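Local coordinates for protein ML032222a iGluR (Mnemiopsis leidyi, PDB 4YKI) that probably forms a subunit of a glycine-activated ionotropic glutamate receptor channel, its ligand-binding domain holding glycine in the cleft between two lobes, at residues G36-N39 against D40-K44; L131-K135 against Y136-V140. All coordinates share one frame; numbering follows the deposited sequence. Where two conformers were deposited one is given.

Interaction 1: residues G36-N39 against D40-K44; sequences GMVN and DMVVK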
loop_
_atom_site.group_PDB
_atom_site.type_symbol
_atom_site.label_atom_id
_atom_site.label_comp_id
_atom_site.label_asym_id
_atom_site.label_seq_id
_atom_site.Cartn_x
_atom_site.Cartn_y
_atom_site.Cartn_z
ATOM N N GLY B 36 6.178 -16.180 13.271
ATOM C CA GLY B 36 6.001 -14.750 13.134
ATOM C C GLY B 36 4.865 -14.386 12.199
ATOM O O GLY B 36 4.167 -15.259 11.682
ATOM N N MET B 37 4.658 -13.085 12.010
ATOM C CA MET B 37 3.587 -12.594 11.153
ATOM C C MET B 37 3.673 -13.153 9.742
ATOM O O MET B 37 2.668 -13.612 9.183
ATOM C CB MET B 37 3.618 -11.069 11.123
ATOM C CG MET B 37 2.642 -10.470 10.132
ATOM S SD MET B 37 2.609 -8.688 10.252
ATOM C CE MET B 37 1.338 -8.255 9.070
ATOM N N VAL B 38 4.852 -13.092 9.137
ATOM C CA VAL B 38 4.988 -13.588 7.774
ATOM C C VAL B 38 4.789 -15.107 7.721
ATOM O O VAL B 38 4.155 -15.630 6.812
ATOM C CB VAL B 38 6.334 -13.151 7.138
ATOM C CG1 VAL B 38 6.625 -13.895 5.852
ATOM C CG2 VAL B 38 6.279 -11.642 6.863
ATOM N N ASN B 39 5.333 -15.835 8.696
ATOM C CA ASN B 39 5.105 -17.263 8.741
ATOM C C ASN B 39 3.615 -17.597 8.782
ATOM O O ASN B 39 3.160 -18.508 8.107
ATOM C CB ASN B 39 5.820 -17.908 9.922
ATOM C CG ASN B 39 5.683 -19.412 9.899
ATOM O OD1 ASN B 39 6.163 -20.075 8.989
ATOM N ND2 ASN B 39 5.022 -19.959 10.901
ATOM N N ASP B 40 2.859 -16.872 9.599
ATOM C CA ASP B 40 1.414 -17.104 9.682
ATOM C C ASP B 40 0.739 -16.846 8.330
ATOM O O ASP B 40 -0.169 -17.563 7.958
ATOM C CB ASP B 40 0.767 -16.220 10.764
ATOM C CG ASP B 40 1.035 -16.688 12.178
ATOM O OD1 ASP B 40 1.545 -17.808 12.374
ATOM O OD2 ASP B 40 0.669 -15.925 13.092
ATOM N N MET B 41 1.187 -15.828 7.597
ATOM C CA MET B 41 0.690 -15.574 6.248
ATOM C C MET B 41 1.000 -16.743 5.309
ATOM O O MET B 41 0.133 -17.182 4.561
ATOM C CB MET B 41 1.308 -14.288 5.702
ATOM C CG MET B 41 0.869 -13.042 6.448
ATOM S SD MET B 41 1.831 -11.574 6.112
ATOM C CE MET B 41 1.449 -11.255 4.378
ATOM N N VAL B 42 2.233 -17.235 5.355
ATOM C CA VAL B 42 2.664 -18.337 4.483
ATOM C C VAL B 42 1.882 -19.609 4.787
ATOM O O VAL B 42 1.461 -20.315 3.879
ATOM C CB VAL B 42 4.180 -18.587 4.615
ATOM C CG1 VAL B 42 4.590 -19.892 3.946
ATOM C CG2 VAL B 42 4.970 -17.435 4.029
ATOM N N VAL B 43 1.692 -19.903 6.066
ATOM C CA VAL B 43 0.944 -21.087 6.458
ATOM C C VAL B 43 -0.464 -21.045 5.861
ATOM O O VAL B 43 -0.948 -22.023 5.298
ATOM C CB VAL B 43 0.875 -21.240 7.994
ATOM C CG1 VAL B 43 -0.157 -22.274 8.409
ATOM C CG2 VAL B 43 2.240 -21.634 8.555
ATOM N N LYS B 44 -1.141 -19.913 6.002
ATOM C CA LYS B 44 -2.484 -19.777 5.453
ATOM C C LYS B 44 -2.508 -19.873 3.920
ATOM O O LYS B 44 -3.377 -20.515 3.357
ATOM C CB LYS B 44 -3.104 -18.460 5.922
ATOM C CG LYS B 44 -4.599 -18.331 5.708
ATOM C CD LYS B 44 -5.418 -19.383 6.466
ATOM C CE LYS B 44 -5.260 -19.266 7.988
ATOM N NZ LYS B 44 -6.212 -20.127 8.779
HETATM O O HOH W 1 4.116 -18.311 13.195
#
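Gly-36 and Asp-40 close the first turn of helix 37-49, with Gly-36 at the N-cap of this helix of the glutamate-receptor ligand-binding fold. Asp-40 N donates to Gly-36 O at 2.9 Å, and the i to i+4 ladder continues through Met-41 to Met-37, Val-42 to Val-38 and Val-43 to Asn-39, all fairly straight at the hydrogen. Gly-36 has a phi of 128°, and with these backbone angles a side chain would collide with the preceding carbonyl oxygen, so glycine fits here.

The packed side is apolar. Met-37 and Met-41 meet along the helix, CG of Met-37 lying 4.2 Å from SD of Met-41, whose chain bends at its last torsion (chi3 66°). One residue along, the next i to i+4 pair, Val-38 CG1 and Val-42 CG2, is 4.3 Å apart. Helix 240-248 covers the methionines through Ile-241 and Leu-244, and Val-42 rests on Tyr-53 and Tyr-55 of strand 52-56.

The more open side is polar and bridged by a water. Asn-39 holds CG anti to its own N (chi1 -175°), which brings ND2 to this water, while its OD1 bonds to Tyr-55. The carboxylate of Asp-40 is divided likewise: OD2 makes a salt bridge to Lys-247 and a hydrogen bond to Trp-248, which together limit its rotation. Three links thus converge on one water, which accepts from Gly-36 N and from Asn-39 ND2, each at 3.0 Å, and donates to Asp-40 OD1 at 2.7 Å.

Interaction 2: residues L131-K135 against Y136-V140; sequences LDQDK and YKWGV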
loop_
_atom_site.group_PDB
_atom_site.type_symbol
_atom_site.label_atom_id
_atom_site.label_comp_id
_atom_site.label_asym_id
_atom_site.label_seq_id
_atom_site.Cartn_x
_atom_site.Cartn_y
_atom_site.Cartn_z
ATOM N N LEU B 131 25.842 15.583 9.117
ATOM C CA LEU B 131 26.995 15.877 8.257
ATOM C C LEU B 131 27.822 17.064 8.750
ATOM O O LEU B 131 28.972 17.236 8.323
ATOM C CB LEU B 131 26.540 16.131 6.816
ATOM C CG LEU B 131 25.848 14.949 6.127
ATOM C CD1 LEU B 131 25.322 15.349 4.747
ATOM C CD2 LEU B 131 26.777 13.741 6.024
ATOM N N ASP B 132 27.250 17.874 9.637
ATOM C CA ASP B 132 27.875 19.121 10.078
ATOM C C ASP B 132 28.249 19.070 11.557
ATOM O O ASP B 132 28.281 20.106 12.219
ATOM C CB ASP B 132 26.924 20.296 9.836
ATOM C CG ASP B 132 26.649 20.542 8.361
ATOM O OD1 ASP B 132 27.577 20.369 7.542
ATOM O OD2 ASP B 132 25.506 20.918 8.017
ATOM N N GLN B 133 28.536 17.875 12.076
ATOM C CA GLN B 133 28.849 17.714 13.497
ATOM C C GLN B 133 29.643 16.436 13.697
ATOM O O GLN B 133 29.774 15.635 12.756
ATOM C CB GLN B 133 27.553 17.662 14.307
ATOM C CG GLN B 133 26.595 16.532 13.901
ATOM C CD GLN B 133 26.908 15.194 14.569
ATOM O OE1 GLN B 133 26.884 15.077 15.794
ATOM N NE2 GLN B 133 27.186 14.176 13.758
ATOM N N ASP B 134 30.163 16.232 14.913
ATOM C CA ASP B 134 30.891 14.993 15.216
ATOM C C ASP B 134 30.618 14.440 16.609
ATOM O O ASP B 134 31.331 13.559 17.071
ATOM C CB ASP B 134 32.401 15.121 14.961
ATOM C CG ASP B 134 33.052 16.196 15.787
ATOM O OD1 ASP B 134 32.387 16.799 16.647
ATOM O OD2 ASP B 134 34.257 16.439 15.573
ATOM N N LYS B 135 29.554 14.909 17.248
ATOM C CA LYS B 135 29.114 14.313 18.503
ATOM C C LYS B 135 28.564 12.906 18.291
ATOM O O LYS B 135 28.906 11.963 19.026
ATOM C CB LYS B 135 28.026 15.164 19.153
ATOM C CG LYS B 135 27.444 14.530 20.422
ATOM C CD LYS B 135 26.413 15.412 21.125
ATOM C CE LYS B 135 25.769 14.679 22.282
ATOM N NZ LYS B 135 24.863 15.571 23.014
ATOM N N TYR B 136 27.699 12.763 17.289
ATOM C CA TYR B 136 27.044 11.511 16.987
ATOM C C TYR B 136 27.683 10.830 15.801
ATOM O O TYR B 136 28.002 11.479 14.811
ATOM C CB TYR B 136 25.551 11.757 16.634
ATOM C CG TYR B 136 24.717 12.203 17.807
ATOM C CD1 TYR B 136 24.178 11.280 18.671
ATOM C CD2 TYR B 136 24.480 13.539 18.062
ATOM C CE1 TYR B 136 23.443 11.663 19.759
ATOM C CE2 TYR B 136 23.736 13.931 19.144
ATOM C CZ TYR B 136 23.226 12.991 20.000
ATOM O OH TYR B 136 22.474 13.333 21.109
ATOM N N LYS B 137 27.851 9.517 15.910
ATOM C CA LYS B 137 28.077 8.642 14.766
ATOM C C LYS B 137 26.727 8.108 14.293
ATOM O O LYS B 137 25.726 8.274 14.984
ATOM C CB LYS B 137 29.027 7.498 15.131
ATOM C CG LYS B 137 30.458 7.972 15.342
ATOM C CD LYS B 137 31.417 6.836 15.668
ATOM C CE LYS B 137 32.848 7.333 15.851
ATOM N NZ LYS B 137 33.346 8.082 14.666
ATOM N N TRP B 138 26.700 7.489 13.122
ATOM C CA TRP B 138 25.445 7.055 12.539
ATOM C C TRP B 138 25.698 5.955 11.535
ATOM O O TRP B 138 26.843 5.721 11.124
ATOM C CB TRP B 138 24.724 8.226 11.855
ATOM C CG TRP B 138 25.415 8.734 10.631
ATOM C CD1 TRP B 138 25.221 8.312 9.350
ATOM C CD2 TRP B 138 26.429 9.742 10.575
ATOM N NE1 TRP B 138 26.052 8.999 8.495
ATOM C CE2 TRP B 138 26.805 9.877 9.228
ATOM C CE3 TRP B 138 27.054 10.540 11.529
ATOM C CZ2 TRP B 138 27.764 10.804 8.814
ATOM C CZ3 TRP B 138 28.021 11.441 11.115
ATOM C CH2 TRP B 138 28.368 11.562 9.771
ATOM N N GLY B 139 24.637 5.266 11.134
ATOM C CA GLY B 139 24.782 4.261 10.106
ATOM C C GLY B 139 23.476 3.696 9.614
ATOM O O GLY B 139 22.410 3.907 10.187
ATOM N N VAL B 140 23.613 2.961 8.522
ATOM C CA VAL B 140 22.575 2.121 7.958
ATOM C C VAL B 140 23.147 0.726 7.737
ATOM O O VAL B 140 24.359 0.552 7.649
ATOM C CB VAL B 140 22.060 2.653 6.581
ATOM C CG1 VAL B 140 21.356 3.972 6.741
ATOM C CG2 VAL B 140 23.209 2.750 5.550
HETATM O O HOH W 2 32.163 11.128 15.910
#
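The Tyr-136 ring has the Lys-135 chain over one face and the amide oxygen of Gln-133 at its edge, in the turn that leads into strand 137-141, part of the mixed sheet in one lobe of the two-lobed, periplasmic-binding-protein-like ligand-binding domain. The CH-pi contact is set by Lys-135 CG, 4.3 Å from the ring centroid and 26° off the normal. Extended beyond CG, the lysine runs alongside the tyrosine in the same direction, bringing CD to 3.6 Å from CE2 of Tyr-136. Both polar ends then converge on Thr-122 O, which accepts from Tyr-136 OH and Lys-135 NZ; the ammonium also reaches Glu-120 O. At the edge, near the ring plane, Gln-133 OE1 is 3.6 Å from Tyr-136 CD2. The indole of Trp-138 has Tyr-136 O in plane at its edge, while Leu-131 CD2 comes in obliquely, 4.2 Å from its CZ2.

Gln-133 ties the turn together by a two-bond ring to the backbone of Tyr-136. Its CG sits between the backbone N and carbonyl carbon (chi1 58°), and a second bend at chi2 folds the amide over toward Tyr-136. Tyr-136 N donates to Gln-133 OE1 at 2.9 Å, in the carbonyl plane on a lone pair. NE2 donates to Leu-130 O as well as to Tyr-136 O, so the amide makes three bonds in all. With an alanine here all three go, and the turn would probably be less firmly fixed, Tyr-136 N and O losing these mates. The bond that completes the ring is nearly straight: NE2 of Gln-133 lies 3.0 Å from Tyr-136 O, with an N-H...O angle of 173°.

Interaction 1 and interaction 2 lie on opposite sides of the chain's centre, their own centres 38 Å apart and their nearest atoms about 21 Å apart, so neither touches the other. From interaction 1, the side chain of Val-38 is about 10 Å from the bound glycine, and that of Met-37 about 12 Å from the magnesium ion. Interaction 2 is a surface turn, centred about 24 Å from the chain's centre against 15 Å for interaction 1. Strand 137-141, which it starts, leads toward the pocket residues Arg-144 and His-145. Both contacts tie down an entry into regular structure, one a helix and the other a strand.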